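Local coordinates for protein L-asparaginase I (Vibrio cholerae, PDB 2OCD) that probably hydrolyses L-asparagine to L-aspartate and ammonium, working as a homotetramer of the asparaginase 1 family, at residues Q118-L121 against A122-R125; L155-G158 against N159-R162; E321-K324 against A325-Q329. All coordinates share one frame; numbering follows the deposited sequence.

Contact 1: residues Q118-L121 against A122-R125; sequences QIPL and ADLR
Ile119 and Asp123 meet where the chain folds back on itself: CG2 of Ile119 comes within 3.3 Å of CB of Asp123, and the two side chains cross at about a right angle. The isoleucine offers this branch because CG2 lies anti to the backbone N while CG1 turns beside it (chi1 -57°). Next to it, the Pro120 ring runs alongside Asp123 and points the same way, with its CD 3.8 Å from OD2 of Asp123. These are van der Waals contacts of apolar carbon with the stem and one oxygen of the aspartate.

A type I beta turn from Pro120 to Asp123, with Leu121 and Ala122 at its corners, returns Asp123 to Pro120 and to Ile119, the residue just before the turn. Its closing bond runs from Asp123 N to Pro120 O at 3.0 Å, with an N-H...O angle of 143°. In the next shell, the side chain of Pro120 packs on Thr14, the predicted nucleophile, and the backbone of Leu121 is hydrogen-bonded to that of Ile15, so the turn borders the probable active site. Arg43 of the second subunit donates to Ala122 O.

The loop connects strand 112-115 to helix 127-141, whose Asp127 accepts from the backbone N of both Gln118 and Ile119, while Leu121 and Ala122 rest on helix 31-35.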
# COMPACT_ATOMS: atom_id res chain seq x y z
N GLN B 118 2.84 18.44 -13.13
CA GLN B 118 3.16 17.73 -14.36
C GLN B 118 2.42 18.36 -15.50
O GLN B 118 2.91 18.39 -16.60
CB GLN B 118 2.71 16.26 -14.31
CG GLN B 118 3.45 15.41 -13.33
CD GLN B 118 2.90 13.96 -13.27
OE1 GLN B 118 2.69 13.39 -12.17
NE2 GLN B 118 2.65 13.36 -14.46
N ILE B 119 1.19 18.80 -15.24
CA ILE B 119 0.30 19.25 -16.30
C ILE B 119 0.10 20.77 -16.15
O ILE B 119 -0.15 21.27 -15.05
CB ILE B 119 -1.09 18.54 -16.19
CG1 ILE B 119 -0.97 17.00 -16.23
CG2 ILE B 119 -2.00 18.98 -17.26
CD1 ILE B 119 -0.38 16.46 -17.50
N PRO B 120 0.17 21.53 -17.25
CA PRO B 120 -0.08 22.94 -17.01
C PRO B 120 -1.45 23.19 -16.39
O PRO B 120 -2.36 22.46 -16.68
CB PRO B 120 -0.03 23.57 -18.40
CG PRO B 120 0.56 22.55 -19.27
CD PRO B 120 0.41 21.21 -18.66
N LEU B 121 -1.57 24.22 -15.57
CA LEU B 121 -2.86 24.67 -14.98
C LEU B 121 -3.97 24.83 -16.02
O LEU B 121 -5.13 24.44 -15.79
CB LEU B 121 -2.68 26.01 -14.21
CG LEU B 121 -3.72 26.47 -13.17
CD1 LEU B 121 -3.91 25.48 -11.93
CD2 LEU B 121 -3.37 27.89 -12.69
N ALA B 122 -3.63 25.40 -17.17
CA ALA B 122 -4.65 25.59 -18.19
C ALA B 122 -5.21 24.25 -18.73
O ALA B 122 -6.36 24.20 -19.18
CB ALA B 122 -4.13 26.46 -19.34
N ASP B 123 -4.41 23.18 -18.70
CA ASP B 123 -4.78 21.89 -19.31
C ASP B 123 -5.88 21.36 -18.36
O ASP B 123 -5.83 21.58 -17.14
CB ASP B 123 -3.54 20.92 -19.42
CG ASP B 123 -2.91 20.75 -20.91
OD1 ASP B 123 -3.22 21.50 -21.86
OD2 ASP B 123 -2.06 19.81 -21.11
N LEU B 124 -6.90 20.69 -18.90
CA LEU B 124 -7.97 20.11 -18.07
C LEU B 124 -7.42 19.15 -16.99
O LEU B 124 -6.42 18.48 -17.21
CB LEU B 124 -8.98 19.38 -18.97
CG LEU B 124 -10.25 18.73 -18.39
CD1 LEU B 124 -11.10 19.69 -17.59
CD2 LEU B 124 -11.04 18.13 -19.52
N ARG B 125 -8.06 19.11 -15.83
CA ARG B 125 -7.63 18.26 -14.67
C ARG B 125 -6.12 18.24 -14.35
O ARG B 125 -5.54 17.20 -13.99
CB ARG B 125 -8.22 16.84 -14.76
CG ARG B 125 -7.73 15.93 -15.88
CD ARG B 125 -8.71 14.73 -16.13
NE ARG B 125 -9.04 14.06 -14.89
CZ ARG B 125 -8.32 13.12 -14.31
NH1 ARG B 125 -7.22 12.66 -14.87
NH2 ARG B 125 -8.69 12.61 -13.15

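Contact 2: residues L155-G158 against N159-R162; sequences LMRG and NRSR
A 3-10 turn at the end of strand 154-157 brings Arg157 against Arg160 and Ser161, and its pivot is the carbonyl oxygen of Arg157. Two donors share this atom from opposite faces of the carbonyl plane: Arg160 N at 3.0 Å from Arg157 O, and Ser161 OG at 3.1 Å from the same oxygen. Both donors stand well out of that plane, so neither lies on a lone pair. One residue further on, the backbone N of Ser161 adds a weak bond to Gly158 O. With its OG beside the backbone N (chi1 -76°), Ser161 also brings the hydroxyl to 3.3 Å from CB of selenomethionine Met156.

In the fold, the turn leads out of a strand paired antiparallel with strand 147-151 in the mixed N-terminal sheet and into strand 162-166. Flanking the turn, the two arginines run side by side, pointing the same way, with CB of Arg157 3.7 Å from CG of Arg160 and their guanidinium planes only 24° apart. Arg157 NH1 and Arg160 NE remain 4.5 Å from each other. Both hydrogen-bond to Gly333 O, weakly from Arg160, and Arg157 NE forms a salt bridge with Glu146, which probably eases the like charges. Asn159 lies along the Arg157 stem, its OD1 3.2 Å from Arg157 CG, and the amide plane is steeply turned from the guanidinium (77°); its ND2 is held by Ser102 OG and Arg332 O.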
# COMPACT_ATOMS: atom_id res chain seq x y z
N LEU B 155 3.47 17.21 2.01
CA LEU B 155 4.46 18.23 2.17
C LEU B 155 5.66 17.58 2.77
O LEU B 155 5.58 17.05 3.87
CB LEU B 155 3.96 19.29 3.13
CG LEU B 155 4.93 20.45 3.31
CD1 LEU B 155 4.95 21.29 2.02
CD2 LEU B 155 4.58 21.30 4.58
N MSE B 156 6.80 17.67 2.09
CA MSE B 156 8.01 17.04 2.59
C MSE B 156 9.07 18.04 2.94
O MSE B 156 9.10 19.10 2.38
CB MSE B 156 8.56 16.07 1.55
CG MSE B 156 7.59 14.94 1.22
SE MSE B 156 7.86 14.35 -0.62
CE MSE B 156 6.43 15.51 -1.43
N ARG B 157 9.96 17.69 3.86
CA ARG B 157 11.13 18.54 4.11
C ARG B 157 11.90 18.69 2.80
O ARG B 157 12.19 17.71 2.16
CB ARG B 157 12.01 17.96 5.21
CG ARG B 157 13.22 18.82 5.53
CD ARG B 157 13.88 18.47 6.89
NE ARG B 157 13.02 18.88 8.00
CZ ARG B 157 12.94 18.28 9.17
NH1 ARG B 157 13.68 17.24 9.46
NH2 ARG B 157 12.09 18.74 10.07
N GLY B 158 12.20 19.92 2.41
CA GLY B 158 12.84 20.21 1.14
C GLY B 158 14.09 19.43 0.93
O GLY B 158 14.26 18.74 -0.08
N ASN B 159 14.98 19.48 1.92
CA ASN B 159 16.26 18.76 1.82
C ASN B 159 16.17 17.27 2.18
O ASN B 159 17.19 16.59 2.18
CB ASN B 159 17.33 19.46 2.64
CG ASN B 159 17.04 19.45 4.13
OD1 ASN B 159 16.28 18.63 4.62
ND2 ASN B 159 17.65 20.39 4.84
N ARG B 160 14.97 16.74 2.43
CA ARG B 160 14.81 15.27 2.50
C ARG B 160 14.19 14.63 1.23
O ARG B 160 13.93 13.40 1.19
CB ARG B 160 13.96 14.86 3.67
CG ARG B 160 14.52 15.31 4.97
CD ARG B 160 15.69 14.47 5.33
NE ARG B 160 15.79 14.31 6.77
CZ ARG B 160 16.36 13.28 7.35
NH1 ARG B 160 16.91 12.31 6.60
NH2 ARG B 160 16.40 13.21 8.68
N SER B 161 14.04 15.44 0.17
CA SER B 161 13.22 15.05 -0.96
C SER B 161 13.98 14.62 -2.16
O SER B 161 15.09 15.04 -2.39
CB SER B 161 12.27 16.21 -1.33
OG SER B 161 11.20 16.24 -0.38
N ARG B 162 13.37 13.76 -2.94
CA ARG B 162 13.82 13.57 -4.29
C ARG B 162 12.75 13.07 -5.23
O ARG B 162 11.75 12.52 -4.81
CB ARG B 162 15.06 12.70 -4.35
CG ARG B 162 15.05 11.45 -3.48
CD ARG B 162 16.44 11.20 -2.87
NE ARG B 162 17.20 10.12 -3.52
CZ ARG B 162 17.76 10.15 -4.73
NH1 ARG B 162 17.68 11.22 -5.55
NH2 ARG B 162 18.42 9.07 -5.14

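Contact 3: residues E321-K324 against A325-Q329; sequences EEVK and AKMQQ
Val323 and Met327, a selenomethionine, face inward from helix 320-327, an alpha-helix of the C-terminal domain, and their side chains touch at 4.2 Å between Val323 CG1 and Met327 CG. The packing is dense here: both residues are buried against Leu313 of helix 303-315 and against strand 267-272, while Met327 also reaches Ile296. In the backbone, Met327 N donates to Val323 O at 2.8 Å.

The same i to i+4 pattern continues round the helix, with Ala325 N 2.8 Å from Glu321 O in a practically straight bond (178°) and Lys326 N 2.9 Å from Glu322 O. On this side the covering thins: Glu321 and Ala325 are exposed, and Glu322 OE2 stays 6.8 Å from Lys326 NZ, too far for an ion pair.

Lys309 NZ, from helix 303-315, donates to the carbonyl oxygens of Met327 and Gln329. Bends at chi2 (63°) and chi4 (69°) turn the Lys326 chain toward Gln329, where its NZ donates to Gln329 OE1 at 2.5 Å, a distance short enough that its exact value is doubtful.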
# COMPACT_ATOMS: atom_id res chain seq x y z
N GLU B 321 38.74 21.83 7.59
CA GLU B 321 38.28 21.10 8.79
C GLU B 321 36.90 21.56 9.26
O GLU B 321 36.05 20.80 9.67
CB GLU B 321 39.29 21.30 9.95
CG GLU B 321 40.66 20.70 9.71
CD GLU B 321 40.67 19.14 9.54
OE1 GLU B 321 39.72 18.45 10.00
OE2 GLU B 321 41.64 18.61 8.92
N GLU B 322 36.71 22.85 9.21
CA GLU B 322 35.43 23.42 9.52
C GLU B 322 34.30 22.89 8.59
O GLU B 322 33.20 22.54 9.04
CB GLU B 322 35.60 24.93 9.50
CG GLU B 322 34.49 25.72 10.11
CD GLU B 322 34.88 27.22 10.31
OE1 GLU B 322 36.00 27.70 9.84
OE2 GLU B 322 34.05 27.90 10.96
N VAL B 323 34.57 22.80 7.29
CA VAL B 323 33.58 22.28 6.34
C VAL B 323 33.34 20.85 6.78
O VAL B 323 32.15 20.41 6.95
CB VAL B 323 34.11 22.33 4.90
CG1 VAL B 323 33.24 21.46 3.95
CG2 VAL B 323 34.30 23.80 4.39
N LYS B 324 34.46 20.14 7.03
CA LYS B 324 34.42 18.70 7.37
C LYS B 324 33.51 18.45 8.55
O LYS B 324 32.54 17.69 8.45
CB LYS B 324 35.83 18.13 7.63
CG LYS B 324 36.08 16.66 7.19
CD LYS B 324 37.03 15.97 8.17
CE LYS B 324 37.72 14.68 7.65
NZ LYS B 324 38.53 14.10 8.76
N ALA B 325 33.79 19.18 9.64
CA ALA B 325 32.97 19.17 10.86
C ALA B 325 31.50 19.50 10.59
O ALA B 325 30.61 18.78 11.03
CB ALA B 325 33.55 20.11 11.92
N LYS B 326 31.23 20.55 9.83
CA LYS B 326 29.86 20.96 9.56
C LYS B 326 29.07 19.96 8.71
O LYS B 326 27.87 19.78 8.91
CB LYS B 326 29.87 22.33 8.89
CG LYS B 326 29.45 23.55 9.77
CD LYS B 326 30.30 23.84 10.91
CE LYS B 326 29.64 24.95 11.82
NZ LYS B 326 28.35 24.52 12.58
N MSE B 327 29.72 19.29 7.77
CA MSE B 327 29.05 18.28 6.97
C MSE B 327 28.50 17.16 7.87
O MSE B 327 27.48 16.51 7.54
CB MSE B 327 30.04 17.64 5.97
CG MSE B 327 30.38 18.46 4.76
SE MSE B 327 28.76 18.66 3.70
CE MSE B 327 28.68 16.90 2.90
N GLN B 328 29.16 16.95 9.01
CA GLN B 328 28.75 15.91 9.97
C GLN B 328 27.79 16.43 11.02
O GLN B 328 27.45 15.73 11.96
CB GLN B 328 29.99 15.31 10.65
CG GLN B 328 30.88 14.51 9.68
CD GLN B 328 32.25 14.11 10.30
OE1 GLN B 328 33.17 14.93 10.36
NE2 GLN B 328 32.40 12.83 10.68
N GLN B 329 27.36 17.67 10.89
CA GLN B 329 26.44 18.21 11.86
C GLN B 329 25.10 18.51 11.16
O GLN B 329 25.09 18.83 9.97
CB GLN B 329 27.08 19.44 12.50
CG GLN B 329 26.15 20.39 13.24
CD GLN B 329 26.88 21.67 13.68
OE1 GLN B 329 27.89 22.09 13.06
NE2 GLN B 329 26.40 22.28 14.74

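Overall arrangement
Contact 2 is the buried member of the three and lies near the middle of the chain, whereas contacts 1 and 3 are partly buried and sit on opposite sides of its centre, about 44 Å apart between centres. Contacts 1 and 2 both belong to the N-terminal part of the protein, yet their nearest atoms stay about 12 Å apart; contact 3 belongs to the C-terminal domain and comes within about 9 Å of contact 2, nearest atoms again. Chemistry follows place. Next to the predicted nucleophile and within a subunit interface, 118-125 combines a turn with apolar contacts; 155-162 gathers charged and polar groups with partners in the same chain; 321-329 has regular helical bonding and one apolar face.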